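Local coordinates for protein BAT-2 beta-lactamase (Bacillus atrophaeus, PDB 6W5G) that hydrolyses the beta-lactam ring of antibiotics as a class D beta-lactamase, probably through an acyl-serine intermediate, and so probably contributes to antibiotic resistance, at residues 37-42 with 256-261. Residues are numbered along the deposited sequence; the frame is centred on the assembly and turned at random.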
ATOM      1  N   LEU A  37      -8.946  -9.861  19.019  1.00 18.10           N
ATOM      2  CA  LEU A  37      -9.498 -10.048  17.686  1.00 17.93           C
ATOM      3  C   LEU A  37      -9.529 -11.522  17.306  1.00 17.38           C
ATOM      4  O   LEU A  37      -8.708 -12.326  17.758  1.00 17.68           O
ATOM      5  CB  LEU A  37      -8.655  -9.305  16.648  1.00 19.13           C
ATOM      6  CG  LEU A  37      -9.281  -8.058  16.028  1.00 21.64           C
ATOM      7  CD1 LEU A  37      -9.576  -6.995  17.076  1.00 23.69           C
ATOM      8  CD2 LEU A  37      -8.383  -7.530  14.912  1.00 22.42           C
ATOM      9  N   ASN A  38     -10.501 -11.874  16.469  1.00 18.50           N
ATOM     10  CA  ASN A  38     -10.473 -13.146  15.767  1.00 18.82           C
ATOM     11  C   ASN A  38     -10.995 -12.928  14.360  1.00 17.50           C
ATOM     12  O   ASN A  38     -12.086 -12.379  14.169  1.00 19.23           O
ATOM     13  CB  ASN A  38     -11.282 -14.238  16.465  1.00 22.35           C
ATOM     14  CG  ASN A  38     -10.999 -15.611  15.876  1.00 25.76           C
ATOM     15  OD1 ASN A  38     -11.467 -15.930  14.787  1.00 25.07           O
ATOM     16  ND2 ASN A  38     -10.216 -16.423  16.588  1.00 28.63           N
ATOM     17  N   VAL A  39     -10.204 -13.346  13.382  1.00 14.62           N
ATOM     18  CA  VAL A  39     -10.522 -13.136  11.980  1.00 14.72           C
ATOM     19  C   VAL A  39     -10.563 -14.455  11.214  1.00 15.39           C
ATOM     20  O   VAL A  39     -10.542 -14.456   9.991  1.00 15.91           O
ATOM     21  CB  VAL A  39      -9.568 -12.114  11.331  1.00 14.76           C
ATOM     22  CG1 VAL A  39      -9.603 -10.781  12.087  1.00 14.46           C
ATOM     23  CG2 VAL A  39      -8.141 -12.669  11.285  1.00 14.21           C
ATOM     24  N   ASP A  40     -10.631 -15.579  11.942  1.00 16.61           N
ATOM     25  CA  ASP A  40     -10.571 -16.901  11.324  1.00 17.86           C
ATOM     26  C   ASP A  40     -11.596 -17.051  10.213  1.00 17.94           C
ATOM     27  O   ASP A  40     -11.310 -17.648   9.167  1.00 18.63           O
ATOM     28  CB  ASP A  40     -10.833 -17.982  12.379  1.00 19.66           C
ATOM     29  CG  ASP A  40      -9.681 -18.157  13.355  1.00 22.62           C
ATOM     30  OD1 ASP A  40      -8.615 -17.542  13.165  1.00 22.80           O
ATOM     31  OD2 ASP A  40      -9.852 -18.933  14.321  1.00 24.99           O
ATOM     32  N   GLU A  41     -12.809 -16.534  10.430  1.00 17.11           N
ATOM     33  CA  GLU A  41     -13.874 -16.718   9.452  1.00 17.20           C
ATOM     34  C   GLU A  41     -13.543 -16.104   8.101  1.00 17.18           C
ATOM     35  O   GLU A  41     -14.070 -16.560   7.081  1.00 20.21           O
ATOM     36  CB  GLU A  41     -15.211 -16.185   9.988  1.00 18.04           C
ATOM     37  CG  GLU A  41     -15.297 -14.664  10.172  1.00 18.50           C
ATOM     38  CD  GLU A  41     -14.893 -14.201  11.573  1.00 19.50           C
ATOM     39  OE1 GLU A  41     -13.880 -14.707  12.107  1.00 20.39           O
ATOM     40  OE2 GLU A  41     -15.594 -13.335  12.141  1.00 19.24           O
ATOM     41  N   PHE A  42     -12.673 -15.100   8.055  1.00 15.04           N
ATOM     42  CA  PHE A  42     -12.391 -14.438   6.789  1.00 15.41           C
ATOM     43  C   PHE A  42     -11.252 -15.080   6.017  1.00 16.58           C
ATOM     44  O   PHE A  42     -11.014 -14.701   4.864  1.00 18.94           O
ATOM     45  CB  PHE A  42     -12.153 -12.944   7.011  1.00 15.17           C
ATOM     46  CG  PHE A  42     -13.307 -12.266   7.677  1.00 16.39           C
ATOM     47  CD1 PHE A  42     -14.519 -12.134   7.010  1.00 18.65           C
ATOM     48  CD2 PHE A  42     -13.203 -11.792   8.978  1.00 17.69           C
ATOM     49  CE1 PHE A  42     -15.595 -11.522   7.617  1.00 19.55           C
ATOM     50  CE2 PHE A  42     -14.276 -11.177   9.585  1.00 18.36           C
ATOM     51  CZ  PHE A  42     -15.475 -11.041   8.906  1.00 18.79           C
ATOM     52  N   THR A 256     -11.861  -4.870   4.762  1.00 10.29           N
ATOM     53  CA  THR A 256     -13.055  -4.107   5.113  1.00 10.02           C
ATOM     54  C   THR A 256     -14.059  -4.957   5.885  1.00 10.57           C
ATOM     55  O   THR A 256     -14.735  -4.436   6.775  1.00 10.87           O
ATOM     56  CB  THR A 256     -13.669  -3.406   3.894  1.00 11.50           C
ATOM     57  OG1 THR A 256     -14.012  -4.365   2.879  1.00 11.80           O
ATOM     58  CG2 THR A 256     -12.676  -2.400   3.325  1.00 12.10           C
ATOM     59  N   ASP A 257     -14.155  -6.259   5.582  1.00 10.26           N
ATOM     60  CA  ASP A 257     -15.027  -7.133   6.367  1.00 11.04           C
ATOM     61  C   ASP A 257     -14.604  -7.144   7.834  1.00 10.42           C
ATOM     62  O   ASP A 257     -15.449  -7.075   8.734  1.00 11.81           O
ATOM     63  CB  ASP A 257     -15.008  -8.562   5.810  1.00 13.29           C
ATOM     64  CG  ASP A 257     -15.910  -8.737   4.589  1.00 15.27           C
ATOM     65  OD1 ASP A 257     -16.677  -7.805   4.261  1.00 15.86           O
ATOM     66  OD2 ASP A 257     -15.846  -9.814   3.945  1.00 17.03           O
ATOM     67  N   ILE A 258     -13.295  -7.220   8.092  1.00 10.60           N
ATOM     68  CA  ILE A 258     -12.799  -7.220   9.468  1.00  9.89           C
ATOM     69  C   ILE A 258     -13.078  -5.877  10.133  1.00 10.73           C
ATOM     70  O   ILE A 258     -13.545  -5.816  11.277  1.00 10.73           O
ATOM     71  CB  ILE A 258     -11.298  -7.567   9.497  1.00 10.11           C
ATOM     72  CG1 ILE A 258     -11.080  -9.022   9.077  1.00 11.92           C
ATOM     73  CG2 ILE A 258     -10.720  -7.315  10.890  1.00 11.32           C
ATOM     74  CD1 ILE A 258      -9.636  -9.327   8.679  1.00 11.40           C
ATOM     75  N   LEU A 259     -12.779  -4.777   9.432  1.00 10.69           N
ATOM     76  CA  LEU A 259     -12.978  -3.455  10.026  1.00 11.39           C
ATOM     77  C   LEU A 259     -14.452  -3.164  10.283  1.00 11.96           C
ATOM     78  O   LEU A 259     -14.786  -2.473  11.255  1.00 12.60           O
ATOM     79  CB  LEU A 259     -12.355  -2.373   9.144  1.00 10.93           C
ATOM     80  CG  LEU A 259     -10.837  -2.481   8.946  1.00 11.32           C
ATOM     81  CD1 LEU A 259     -10.356  -1.421   7.961  1.00 11.12           C
ATOM     82  CD2 LEU A 259     -10.080  -2.363  10.263  1.00 12.18           C
ATOM     83  N   LYS A 260     -15.343  -3.678   9.430  1.00 11.99           N
ATOM     84  CA  LYS A 260     -16.777  -3.554   9.685  1.00 11.94           C
ATOM     85  C   LYS A 260     -17.194  -4.386  10.891  1.00 12.53           C
ATOM     86  O   LYS A 260     -17.979  -3.921  11.731  1.00 12.68           O
ATOM     87  CB  LYS A 260     -17.586  -3.993   8.462  1.00 12.05           C
ATOM     88  CG  LYS A 260     -17.494  -3.058   7.276  1.00 12.11           C
ATOM     89  CD  LYS A 260     -18.075  -3.716   6.038  1.00 11.77           C
ATOM     90  CE  LYS A 260     -17.993  -2.801   4.822  1.00 12.94           C
ATOM     91  NZ  LYS A 260     -18.620  -3.411   3.604  1.00 13.18           N
ATOM     92  N   LYS A 261     -16.696  -5.625  10.982  1.00 12.09           N
ATOM     93  CA  LYS A 261     -17.049  -6.488  12.108  1.00 12.33           C
ATOM     94  C   LYS A 261     -16.775  -5.788  13.429  1.00 13.11           C
ATOM     95  O   LYS A 261     -17.601  -5.830  14.350  1.00 14.14           O
ATOM     96  CB  LYS A 261     -16.263  -7.804  12.035  1.00 13.95           C
ATOM     97  CG  LYS A 261     -16.393  -8.678  13.287  1.00 15.14           C
ATOM     98  CD  LYS A 261     -15.632  -9.998  13.166  1.00 14.59           C
ATOM     99  CE  LYS A 261     -15.818 -10.850  14.414  1.00 14.88           C
ATOM    100  NZ  LYS A 261     -14.874 -12.004  14.459  1.00 16.29           N
TER
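Phe42 lays one ring face against the backbone of helix 248-261, over Asp257 C and Ile258 N, with CE1 3.5 Å from Asp257 CB. Its other face holds Glu41 CG, 3.6 Å above the ring centre, which places the ring between its own neighbour and the helix. Ile258 completes the tight part: its CG1 lies 3.5 Å from Phe42 CD2, while its CD1 meets Val39 CG1 at 3.7 Å, the Val39 and Ile258 side chains crossing at about a right angle. Val39 and Ile258 are both buried and both touch Phe50 of strand 48-54. As in other serine beta-lactamases, the C-terminal helix packs on a face of the antiparallel sheet; here the loop and 3-10 turn of 37-42, just before strand 48-54, lie against it. The outer side is polar and looser, carried by exposed Lys261, whose CD stays 4.0 Å from Phe42 CE2 at the ring edge. The Lys261 chain is extended throughout (chi1 171°). NZ thereby donates a 2.8 Å hydrogen bond to Asn38 O, tilted from the carbonyl plane by 19°. The same NZ forms a salt bridge with Glu41 OE2, also 2.8 Å away, on its syn lone pair.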